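Long-range contacts in uncharacterized GST-like proteinprotein (Pseudomonas syringae pv. tomato, PDB 3IC8), which is of unknown function but pairs a thioredoxin-like domain with a helical domain, as in glutathione S-transferases, and may therefore bind glutathione: residues L13-K17 against H187-F191; M21-K25 against M69-E74; P80-P84 against P178-F183; D42-L46 against S228-I232; T47-K52 against V269-E273. All blocks are in the same frame, centred on the assembly; numbering follows the deposited sequence.

Contact 1: residues L13-K17 against H187-F191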
# COMPACT_ATOMS: atom_id res chain seq x y z
N LEU A 13 12.21 17.43 11.35
CA LEU A 13 11.34 17.55 10.21
C LEU A 13 12.02 18.34 9.15
O LEU A 13 11.77 18.16 8.00
CB LEU A 13 10.07 18.25 10.60
CG LEU A 13 9.16 17.59 11.61
CD1 LEU A 13 8.24 18.60 12.11
CD2 LEU A 13 8.41 16.52 10.95
N PHE A 14 12.87 19.25 9.57
CA PHE A 14 13.60 20.11 8.68
C PHE A 14 14.63 19.39 7.82
O PHE A 14 14.97 19.85 6.77
CB PHE A 14 14.19 21.28 9.43
CG PHE A 14 13.16 22.26 9.90
CD1 PHE A 14 12.84 23.35 9.17
CD2 PHE A 14 12.52 22.08 11.09
CE1 PHE A 14 11.91 24.20 9.60
CE2 PHE A 14 11.60 22.94 11.50
CZ PHE A 14 11.30 23.99 10.77
N ALA A 15 15.09 18.25 8.29
CA ALA A 15 16.08 17.46 7.61
C ALA A 15 15.52 16.33 6.78
O ALA A 15 16.25 15.53 6.30
CB ALA A 15 17.04 16.93 8.60
N GLU A 16 14.22 16.25 6.67
CA GLU A 16 13.57 15.21 5.91
C GLU A 16 13.83 15.23 4.43
O GLU A 16 13.96 14.22 3.82
CB GLU A 16 12.09 15.15 6.23
CG GLU A 16 11.36 14.02 5.63
CD GLU A 16 11.66 12.69 6.27
OE1 GLU A 16 11.12 11.71 5.76
OE2 GLU A 16 12.40 12.60 7.25
N LYS A 17 13.90 16.40 3.84
CA LYS A 17 14.07 16.47 2.42
C LYS A 17 15.37 15.80 2.02
O LYS A 17 15.38 15.07 1.10
CB LYS A 17 14.01 17.92 1.94
CG LYS A 17 14.61 18.16 0.58
CD LYS A 17 13.99 19.30 -0.15
CE LYS A 17 14.74 20.58 0.03
NZ LYS A 17 15.12 21.17 -1.24
N HIS A 187 8.35 18.15 0.70
CA HIS A 187 8.87 18.47 2.00
C HIS A 187 7.94 19.41 2.71
O HIS A 187 7.71 19.25 3.87
CB HIS A 187 10.23 19.12 1.85
CG HIS A 187 10.93 19.36 3.14
ND1 HIS A 187 10.80 18.54 4.23
CD2 HIS A 187 11.80 20.32 3.51
CE1 HIS A 187 11.55 18.98 5.20
NE2 HIS A 187 12.17 20.06 4.80
N THR A 188 7.40 20.40 2.02
CA THR A 188 6.50 21.34 2.67
C THR A 188 5.25 20.68 3.21
O THR A 188 4.82 20.97 4.27
CB THR A 188 6.14 22.59 1.77
OG1 THR A 188 5.05 22.31 0.89
CG2 THR A 188 7.27 23.04 0.98
N LEU A 189 4.69 19.77 2.45
CA LEU A 189 3.50 19.05 2.82
C LEU A 189 3.69 18.12 4.00
O LEU A 189 2.78 17.81 4.70
CB LEU A 189 2.97 18.29 1.64
CG LEU A 189 2.71 19.20 0.48
CD1 LEU A 189 1.96 18.48 -0.53
CD2 LEU A 189 1.96 20.40 0.90
N TRP A 190 4.90 17.66 4.17
CA TRP A 190 5.27 16.76 5.21
C TRP A 190 5.04 17.41 6.56
O TRP A 190 4.65 16.78 7.49
CB TRP A 190 6.71 16.33 4.99
CG TRP A 190 7.33 15.59 6.06
CD1 TRP A 190 8.34 15.99 6.80
CD2 TRP A 190 7.00 14.29 6.49
NE1 TRP A 190 8.68 15.04 7.70
CE2 TRP A 190 7.86 13.98 7.52
CE3 TRP A 190 6.04 13.36 6.11
CZ2 TRP A 190 7.79 12.79 8.19
CZ3 TRP A 190 5.98 12.19 6.76
CH2 TRP A 190 6.85 11.91 7.79
N PHE A 191 5.28 18.71 6.64
CA PHE A 191 5.02 19.44 7.85
C PHE A 191 3.54 19.42 8.19
O PHE A 191 3.19 19.23 9.32
CB PHE A 191 5.51 20.89 7.73
CG PHE A 191 6.98 21.05 7.86
CD1 PHE A 191 7.57 21.25 9.07
CD2 PHE A 191 7.78 21.00 6.76
CE1 PHE A 191 8.91 21.40 9.17
CE2 PHE A 191 9.11 21.12 6.87
CZ PHE A 191 9.68 21.33 8.07
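The imidazole of H187 lies with one face against K17, whose CB sits 3.7 Å from the H187 ring centroid and only 18° off the normal, a CH-pi contact. F191 covers the opposite face of the same ring, so the imidazole is sandwiched between a lysine methylene and a phenyl group, which should restrict its rotation. With CG of H187 anti to the backbone N (chi1 -173°), the ring reaches the backbone of L13 and F14: its CE1 comes 2.9 Å from L13 O at the ring edge, and NE2 donates a weak bond of 3.4 Å to F14 O. One turn further along helix 180-193, F191 puts its edge into the face of F14, centroids 5.0 Å apart and planes at 66°, a T-shaped pair, while L13 CB touches F191 CE1 at 3.6 Å. W190 offers an indole face to E16, CG standing 3.9 Å from the centroid of the five-membered ring. The polar ends of the two long chains turn elsewhere, E16 to H220 and R19, K17 to D99 on helix 88-110. Polar bonding across this domain boundary is thin: H187 ND1 and W190 NE1 are buried without any partner in the model, and the contact is held mainly by ring stacking, CH-pi contacts and methylene packing, with one weak hydrogen bond.

Contact 2: residues M21-K25 against M69-E74; sequences MLGFK and MARRLE
K25 NZ is gripped by three oxygens: the carboxylate of E74 and, in the chain that follows helix 66-76, the carbonyls of K77 and P80. Its bond to E74 OE2 is 3.2 Å long and forms a salt bridge, the ammonium coming from above the carboxylate plane, 38° out of it. The K25 chain bends once, at chi2, then runs straight across to the neighbouring helix, and on the way its CE passes L73 O at 4.0 Å. E74 OE2 has a second partner in the backbone N of F82, and E74 OE1 takes that of Y83, which leaves the carboxylate shared between a charge and two amides and probably keeps it ionised. One helical turn back the contact is wholly apolar. M21 and M69, both selenomethionines, cross obliquely and meet methyl to methyl, M21 CE lying 3.4 Å from M69 CE. The same M21 methyl packs on A70 CB at 3.5 Å; the bend at chi3 (65°) of M21 turns it toward helix 66-76. Beside them L22 CD2 and L73 CD2 approach to 4.2 Å. M69 and L22 also rest on L6 of strand 4-8, so the helix pair is closed off by the sheet beneath. The segment axes run nearly parallel, 17° apart, at 11.1 Å. Two neighbouring helices laid in like direction over one sheet fit the thioredoxin-like fold of the glutathione S-transferase N-terminal domain.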
# COMPACT_ATOMS: atom_id res chain seq x y z
N MSE A 21 16.09 12.58 -0.45
CA MSE A 21 16.97 12.73 -1.57
C MSE A 21 17.89 11.54 -1.64
O MSE A 21 18.15 11.02 -2.68
CB MSE A 21 17.76 14.02 -1.46
CG MSE A 21 17.06 15.26 -1.92
SE MSE A 21 17.80 16.91 -1.33
CE MSE A 21 19.44 16.89 -2.16
N LEU A 22 18.36 11.10 -0.50
CA LEU A 22 19.14 9.90 -0.44
C LEU A 22 18.35 8.69 -0.85
O LEU A 22 18.87 7.82 -1.46
CB LEU A 22 19.81 9.75 0.91
CG LEU A 22 20.88 10.80 1.14
CD1 LEU A 22 21.31 10.85 2.54
CD2 LEU A 22 22.02 10.60 0.29
N GLY A 23 17.09 8.63 -0.51
CA GLY A 23 16.24 7.55 -0.92
C GLY A 23 15.99 7.43 -2.40
O GLY A 23 15.98 6.36 -2.93
N PHE A 24 15.76 8.55 -3.05
CA PHE A 24 15.49 8.61 -4.46
C PHE A 24 16.70 8.12 -5.23
O PHE A 24 16.58 7.41 -6.17
CB PHE A 24 15.12 10.05 -4.78
CG PHE A 24 14.92 10.35 -6.21
CD1 PHE A 24 13.81 9.93 -6.88
CD2 PHE A 24 15.83 11.08 -6.88
CE1 PHE A 24 13.64 10.22 -8.14
CE2 PHE A 24 15.64 11.37 -8.16
CZ PHE A 24 14.55 10.95 -8.78
N LYS A 25 17.86 8.50 -4.78
CA LYS A 25 19.11 8.05 -5.35
C LYS A 25 19.48 6.57 -5.11
O LYS A 25 20.27 6.04 -5.82
CB LYS A 25 20.24 8.96 -4.95
CG LYS A 25 20.25 10.27 -5.65
CD LYS A 25 20.36 10.13 -7.12
CE LYS A 25 20.56 11.48 -7.72
NZ LYS A 25 20.52 11.50 -9.17
N MSE A 69 23.68 19.95 -2.57
CA MSE A 69 23.81 18.56 -2.25
C MSE A 69 23.21 17.73 -3.35
O MSE A 69 23.71 16.70 -3.70
CB MSE A 69 23.13 18.28 -0.94
CG MSE A 69 23.27 16.90 -0.43
SE MSE A 69 22.21 16.48 1.13
CE MSE A 69 21.04 15.22 0.39
N ALA A 70 22.12 18.22 -3.91
CA ALA A 70 21.46 17.53 -4.98
C ALA A 70 22.33 17.42 -6.19
O ALA A 70 22.37 16.40 -6.81
CB ALA A 70 20.21 18.24 -5.34
N ARG A 71 23.01 18.48 -6.54
CA ARG A 71 23.93 18.42 -7.64
C ARG A 71 25.14 17.52 -7.47
O ARG A 71 25.58 16.94 -8.40
CB ARG A 71 24.31 19.82 -8.07
CG ARG A 71 23.16 20.47 -8.72
CD ARG A 71 23.36 21.89 -9.04
NE ARG A 71 22.09 22.51 -9.32
CZ ARG A 71 21.49 22.50 -10.49
NH1 ARG A 71 22.02 21.90 -11.50
NH2 ARG A 71 20.35 23.09 -10.63
N ARG A 72 25.69 17.46 -6.28
CA ARG A 72 26.74 16.53 -5.95
C ARG A 72 26.26 15.12 -6.04
O ARG A 72 26.97 14.27 -6.47
CB ARG A 72 27.32 16.83 -4.59
CG ARG A 72 28.43 15.95 -4.19
CD ARG A 72 29.44 15.83 -5.28
NE ARG A 72 30.54 14.93 -4.97
CZ ARG A 72 30.60 13.67 -5.33
NH1 ARG A 72 29.63 13.12 -6.01
NH2 ARG A 72 31.63 12.94 -5.02
N LEU A 73 25.04 14.88 -5.61
CA LEU A 73 24.44 13.57 -5.72
C LEU A 73 24.25 13.13 -7.15
O LEU A 73 24.47 12.01 -7.49
CB LEU A 73 23.10 13.56 -5.02
CG LEU A 73 23.13 13.50 -3.50
CD1 LEU A 73 21.76 13.41 -2.93
CD2 LEU A 73 24.01 12.41 -2.98
N GLU A 74 23.84 14.07 -7.98
CA GLU A 74 23.59 13.85 -9.36
C GLU A 74 24.87 13.43 -10.04
O GLU A 74 24.86 12.64 -10.93
CB GLU A 74 23.01 15.12 -9.99
CG GLU A 74 22.57 14.97 -11.39
CD GLU A 74 21.08 14.82 -11.53
OE1 GLU A 74 20.53 15.21 -12.55
OE2 GLU A 74 20.47 14.31 -10.61

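Contact 3: residues P80-P84 against P178-F183; sequences PAFYP and PSIADF
F82 and I180 make the tight half of this contact. The I180 backbone N gives a good bond to F82 O, 3.1 Å long with an N-H...O angle of 159°, arriving in the carbonyl plane on a lone pair. Beyond the backbone, the I180 side chain packs on the phenyl: CB is 3.8 Å from F82 CD1, and the methyl CD1 stands 4.2 Å from the F82 ring centroid, over the face but offset toward the rim. CG1 of I180 is anti to the backbone N (chi1 -179°), and the CG2 branch is left to meet Y83 CE2 at 3.7 Å, the two side chains running side by side. F183 CE2 comes only loosely to the edge of the same phenyl, 4.3 Å from F82 CE1. The other half is thinner, and on the loop side A81 and P84 are partly exposed: P84 CD merely brushes S179 CB at 4.0 Å, and A81 O faces P178 O without a bond. At the helix start, S179 N is held by D182 OD2 at 2.7 Å. The one hydrogen bond between the two segments, between backbone atoms and flanked by apolar side chains, helps to set how the loop after helix 66-76 meets the start of helix 180-193.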
# COMPACT_ATOMS: atom_id res chain seq x y z
N PRO A 80 18.34 7.58 -10.97
CA PRO A 80 17.38 8.50 -11.54
C PRO A 80 17.76 9.94 -11.28
O PRO A 80 18.40 10.23 -10.33
CB PRO A 80 16.12 8.16 -10.78
CG PRO A 80 16.56 7.69 -9.55
CD PRO A 80 17.83 6.98 -9.75
N ALA A 81 17.34 10.84 -12.14
CA ALA A 81 17.83 12.19 -12.12
C ALA A 81 16.96 13.17 -11.39
O ALA A 81 15.78 13.22 -11.57
CB ALA A 81 18.09 12.67 -13.49
N PHE A 82 17.61 13.96 -10.58
CA PHE A 82 17.05 15.14 -9.99
C PHE A 82 16.70 16.16 -11.04
O PHE A 82 15.73 16.83 -10.91
CB PHE A 82 17.99 15.76 -8.99
CG PHE A 82 18.00 15.08 -7.67
CD1 PHE A 82 16.85 14.69 -7.09
CD2 PHE A 82 19.16 14.83 -7.04
CE1 PHE A 82 16.89 14.09 -5.91
CE2 PHE A 82 19.17 14.23 -5.87
CZ PHE A 82 18.04 13.86 -5.32
N TYR A 83 17.50 16.28 -12.08
CA TYR A 83 17.18 17.24 -13.12
C TYR A 83 17.08 16.64 -14.49
O TYR A 83 18.03 16.60 -15.20
CB TYR A 83 18.25 18.30 -13.17
CG TYR A 83 18.52 18.94 -11.87
CD1 TYR A 83 19.45 18.43 -11.03
CD2 TYR A 83 17.84 20.06 -11.48
CE1 TYR A 83 19.69 18.98 -9.87
CE2 TYR A 83 18.09 20.63 -10.31
CZ TYR A 83 19.02 20.08 -9.50
OH TYR A 83 19.30 20.63 -8.32
N PRO A 84 15.89 16.25 -14.87
CA PRO A 84 15.67 15.53 -16.10
C PRO A 84 16.04 16.31 -17.34
O PRO A 84 15.78 17.48 -17.39
CB PRO A 84 14.17 15.34 -16.08
CG PRO A 84 13.79 15.53 -14.77
CD PRO A 84 14.64 16.50 -14.19
N PRO A 178 10.08 12.04 -12.14
CA PRO A 178 10.38 12.63 -10.85
C PRO A 178 11.57 13.56 -10.91
O PRO A 178 12.41 13.46 -11.74
CB PRO A 178 10.68 11.42 -9.99
CG PRO A 178 10.96 10.38 -10.88
CD PRO A 178 10.26 10.60 -12.12
N SER A 179 11.61 14.49 -10.00
CA SER A 179 12.61 15.51 -9.99
C SER A 179 12.85 16.00 -8.59
O SER A 179 12.15 15.65 -7.70
CB SER A 179 12.28 16.67 -10.93
OG SER A 179 10.93 17.01 -10.92
N ILE A 180 13.84 16.85 -8.42
CA ILE A 180 14.18 17.44 -7.16
C ILE A 180 13.00 18.29 -6.73
O ILE A 180 12.78 18.49 -5.57
CB ILE A 180 15.48 18.24 -7.24
CG1 ILE A 180 15.86 18.85 -5.91
CG2 ILE A 180 15.38 19.34 -8.19
CD1 ILE A 180 16.11 17.88 -4.85
N ALA A 181 12.25 18.76 -7.69
CA ALA A 181 11.06 19.53 -7.42
C ALA A 181 9.97 18.77 -6.67
O ALA A 181 9.31 19.35 -5.88
CB ALA A 181 10.53 20.14 -8.67
N ASP A 182 9.81 17.49 -6.93
CA ASP A 182 8.81 16.73 -6.22
C ASP A 182 9.15 16.74 -4.75
O ASP A 182 8.31 16.89 -3.91
CB ASP A 182 8.78 15.29 -6.70
CG ASP A 182 8.29 15.15 -8.10
OD1 ASP A 182 7.10 15.24 -8.28
OD2 ASP A 182 9.09 14.93 -9.00
N PHE A 183 10.41 16.56 -4.45
CA PHE A 183 10.86 16.61 -3.09
C PHE A 183 10.74 17.95 -2.40
O PHE A 183 10.36 18.03 -1.26
CB PHE A 183 12.24 16.04 -3.02
CG PHE A 183 12.31 14.66 -3.49
CD1 PHE A 183 11.92 13.64 -2.68
CD2 PHE A 183 12.71 14.37 -4.74
CE1 PHE A 183 11.96 12.39 -3.11
CE2 PHE A 183 12.74 13.11 -5.17
CZ PHE A 183 12.36 12.12 -4.35

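Contact 4: residues D42-L46 against S228-I232; sequences DLTAL and SAAAI
D42 holds CG anti to its carbonyl carbon (chi1 -62°) while S228 keeps OG between its backbone N and carbonyl carbon (chi1 77°), and these two settings bring the hydroxyl up to one carboxylate oxygen. S228 OG donates to D42 OD2; the modelled separation of 2.5 Å is very short and its exact length is doubtful at this resolution, though the bond itself is plausible. A water supports the same corner, giving one bond of 2.8 Å to S228 O and a weak one of 3.3 Å to D42 O, so that side chains and main chains of both residues are linked. One turn on, the polar end gives way to methyl groups. I232 extends CD1 across the gap, 4.0 Å from D42 CB and 4.1 Å from A45 CB, crossing the D42 side chain at about a right angle; L46 CD2 adds a contact of 4.3 Å to I232 CG1. The aspartate's other oxygen, OD1, forms a salt bridge with R292, which also packs on A45 and I232 and may help to keep D42 charged. Helices 41-47 and 228-237 run here in nearly the same direction, their segment axes 9.7 Å apart and 17° from parallel. L46 and A231 both reach H7 on strand 4-8, and A231 O accepts from Q57 on strand 55-58, which places the pair against the sheet of the N-terminal domain.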
# COMPACT_ATOMS: atom_id res chain seq x y z
N ASP A 42 32.48 19.27 16.43
CA ASP A 42 32.80 18.30 15.42
C ASP A 42 32.25 18.71 14.06
O ASP A 42 32.86 18.45 13.06
CB ASP A 42 32.35 16.90 15.81
CG ASP A 42 33.05 16.41 17.05
OD1 ASP A 42 33.68 17.23 17.70
OD2 ASP A 42 32.97 15.21 17.37
N LEU A 43 31.10 19.34 14.03
CA LEU A 43 30.60 19.86 12.78
C LEU A 43 31.41 21.00 12.20
O LEU A 43 31.79 20.95 11.06
CB LEU A 43 29.18 20.31 12.99
CG LEU A 43 28.20 20.38 11.85
CD1 LEU A 43 27.90 21.78 11.55
CD2 LEU A 43 28.65 19.67 10.65
N THR A 44 31.70 22.02 12.99
CA THR A 44 32.49 23.15 12.53
C THR A 44 33.93 22.81 12.27
O THR A 44 34.62 23.53 11.61
CB THR A 44 32.43 24.30 13.47
OG1 THR A 44 32.75 23.85 14.77
CG2 THR A 44 31.06 24.86 13.50
N ALA A 45 34.36 21.68 12.79
CA ALA A 45 35.66 21.18 12.49
C ALA A 45 35.78 20.90 11.03
O ALA A 45 36.80 21.17 10.46
CB ALA A 45 35.91 19.94 13.25
N LEU A 46 34.71 20.41 10.41
CA LEU A 46 34.65 20.31 8.97
C LEU A 46 34.18 21.55 8.22
O LEU A 46 34.80 21.96 7.30
CB LEU A 46 33.78 19.14 8.59
CG LEU A 46 33.94 17.85 9.35
CD1 LEU A 46 32.76 17.01 9.15
CD2 LEU A 46 35.15 17.12 8.93
N SER A 228 30.67 11.13 14.99
CA SER A 228 31.19 12.39 14.52
C SER A 228 32.69 12.44 14.49
O SER A 228 33.27 13.04 13.65
CB SER A 228 30.60 13.56 15.29
OG SER A 228 31.16 13.70 16.56
N ALA A 229 33.31 11.80 15.46
CA ALA A 229 34.73 11.69 15.51
C ALA A 229 35.29 10.88 14.36
O ALA A 229 36.32 11.19 13.83
CB ALA A 229 35.14 11.11 16.81
N ALA A 230 34.61 9.81 14.01
CA ALA A 230 35.04 8.98 12.92
C ALA A 230 35.02 9.75 11.63
O ALA A 230 35.82 9.57 10.77
CB ALA A 230 34.21 7.78 12.83
N ALA A 231 34.05 10.62 11.52
CA ALA A 231 33.90 11.47 10.37
C ALA A 231 35.02 12.46 10.23
O ALA A 231 35.46 12.72 9.16
CB ALA A 231 32.60 12.15 10.44
N ILE A 232 35.48 13.02 11.32
CA ILE A 232 36.62 13.88 11.24
C ILE A 232 37.84 13.10 10.76
O ILE A 232 38.58 13.56 9.94
CB ILE A 232 36.92 14.49 12.57
CG1 ILE A 232 35.86 15.51 12.89
CG2 ILE A 232 38.21 15.18 12.52
CD1 ILE A 232 35.91 16.01 14.24
O HOH W 1 32.04 15.30 12.50

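Contact 5: residues T47-K52 against V269-E273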
# COMPACT_ATOMS: atom_id res chain seq x y z
N THR A 47 33.07 22.12 8.59
CA THR A 47 32.52 23.28 7.92
C THR A 47 33.29 24.59 7.99
O THR A 47 33.21 25.38 7.10
CB THR A 47 31.12 23.56 8.33
OG1 THR A 47 31.10 23.88 9.70
CG2 THR A 47 30.29 22.35 8.10
N GLY A 48 34.02 24.82 9.07
CA GLY A 48 34.53 26.14 9.30
C GLY A 48 33.55 27.05 9.99
O GLY A 48 33.72 28.23 10.04
N GLY A 49 32.53 26.47 10.58
CA GLY A 49 31.51 27.24 11.24
C GLY A 49 30.16 27.43 10.61
O GLY A 49 29.28 27.91 11.27
N TYR A 50 29.95 26.99 9.39
CA TYR A 50 28.62 26.96 8.86
C TYR A 50 27.91 25.89 9.64
O TYR A 50 28.41 24.80 9.79
CB TYR A 50 28.66 26.59 7.40
CG TYR A 50 27.32 26.53 6.73
CD1 TYR A 50 26.70 27.67 6.30
CD2 TYR A 50 26.70 25.33 6.50
CE1 TYR A 50 25.51 27.62 5.70
CE2 TYR A 50 25.51 25.28 5.89
CZ TYR A 50 24.91 26.43 5.49
OH TYR A 50 23.69 26.38 4.88
N ARG A 51 26.75 26.20 10.17
CA ARG A 51 26.05 25.23 10.96
C ARG A 51 24.66 24.86 10.54
O ARG A 51 23.94 24.31 11.32
CB ARG A 51 26.08 25.61 12.42
CG ARG A 51 27.44 25.57 12.99
CD ARG A 51 27.40 25.63 14.45
NE ARG A 51 27.01 26.94 14.92
CZ ARG A 51 27.87 27.90 15.19
NH1 ARG A 51 29.16 27.72 15.04
NH2 ARG A 51 27.41 29.05 15.61
N LYS A 52 24.27 25.16 9.33
CA LYS A 52 22.97 24.75 8.90
C LYS A 52 23.08 23.40 8.24
O LYS A 52 23.86 23.20 7.35
CB LYS A 52 22.37 25.76 7.96
CG LYS A 52 20.89 25.75 7.97
CD LYS A 52 20.34 25.27 6.66
CE LYS A 52 19.69 26.38 5.91
NZ LYS A 52 18.22 26.26 5.92
N VAL A 269 26.56 35.65 10.41
CA VAL A 269 27.35 35.39 11.58
C VAL A 269 28.36 34.27 11.42
O VAL A 269 29.49 34.42 11.81
CB VAL A 269 26.44 35.05 12.75
CG1 VAL A 269 27.20 34.38 13.86
CG2 VAL A 269 25.76 36.31 13.25
N GLU A 270 27.94 33.13 10.87
CA GLU A 270 28.84 32.00 10.72
C GLU A 270 29.61 32.03 9.42
O GLU A 270 29.52 31.10 8.65
CB GLU A 270 28.06 30.69 10.76
CG GLU A 270 26.75 30.74 11.50
CD GLU A 270 26.02 29.39 11.52
OE1 GLU A 270 25.76 28.83 10.45
OE2 GLU A 270 25.69 28.92 12.62
N ALA A 271 30.36 33.08 9.17
CA ALA A 271 31.07 33.17 7.91
C ALA A 271 32.19 32.17 7.92
O ALA A 271 32.68 31.82 8.97
CB ALA A 271 31.60 34.52 7.71
N VAL A 272 32.60 31.70 6.76
CA VAL A 272 33.65 30.71 6.71
C VAL A 272 34.83 31.23 5.94
O VAL A 272 34.68 31.67 4.83
CB VAL A 272 33.17 29.45 6.06
CG1 VAL A 272 34.27 28.49 5.95
CG2 VAL A 272 32.07 28.87 6.83
N GLU A 273 36.00 31.15 6.53
CA GLU A 273 37.19 31.76 5.97
C GLU A 273 38.15 30.76 5.38
O GLU A 273 38.28 29.67 5.85
CB GLU A 273 37.88 32.60 7.01
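Leaving helix 41-47 through two successive glycines with positive phi, G48 and G49, the chain turns with bare backbone against V272 and E270, so that G48 CA comes 5.3 Å from V272 CA. V272 fills the approach with its methyls: CG1 touches T47 O at 3.5 Å, and CG2 lies 3.7 Å from G48 O and near Y50 CB. T47 stiffens the loop from within, its hydroxyl accepting from G49 N, an ST turn, and donating to Y50 O. E270 supplies the polar part of the contact. Its chain stays extended beyond CG and delivers the carboxylate to R51 twice over. OE1 takes the R51 backbone N at 2.8 Å, an N-H...O angle of 157°, though the donor comes from well above the carboxylate plane. OE2 sits over one face of the guanidinium, 3.3 Å from R51 NE, with no N-H aimed at it; carboxylate and guanidinium planes stand 75° apart. Farther back, E270 CB comes to 3.1 Å from G49 O. The R51 side chain also rests on L43 and T44 of helix 41-47 and on M38, which helps to fix its place beside the glutamate. The single directed bond across the two segments is therefore the one to a main-chain amide, and the arginine adds charge attraction without a directed N-H bond, at a partly exposed join between loop 47-52 and the start of strand 272-279.

In the fold
Contacts 1, 2 and 3 are the buried ones, sharing helix 16-25 (contacts 1 and 2) and helix 180-193 (contacts 1 and 3). Contacts 2 and 3 lie with centres about 9 Å apart, joined by K25 with P80 and by F24 against F82. Contacts 1 and 3 are mainly aromatic and aliphatic and carry packing across to the helical domain; contact 2 adds a salt bridge to aliphatic packing. Contacts 4 and 5 are only partly buried and lie across the chain's centre from contact 3. They follow one another along 42-52, T44 packing on G49, and rely on partly exposed carboxylates, with a water in contact 4 and a glycine turn in contact 5, to tie in the C-terminal part of the chain.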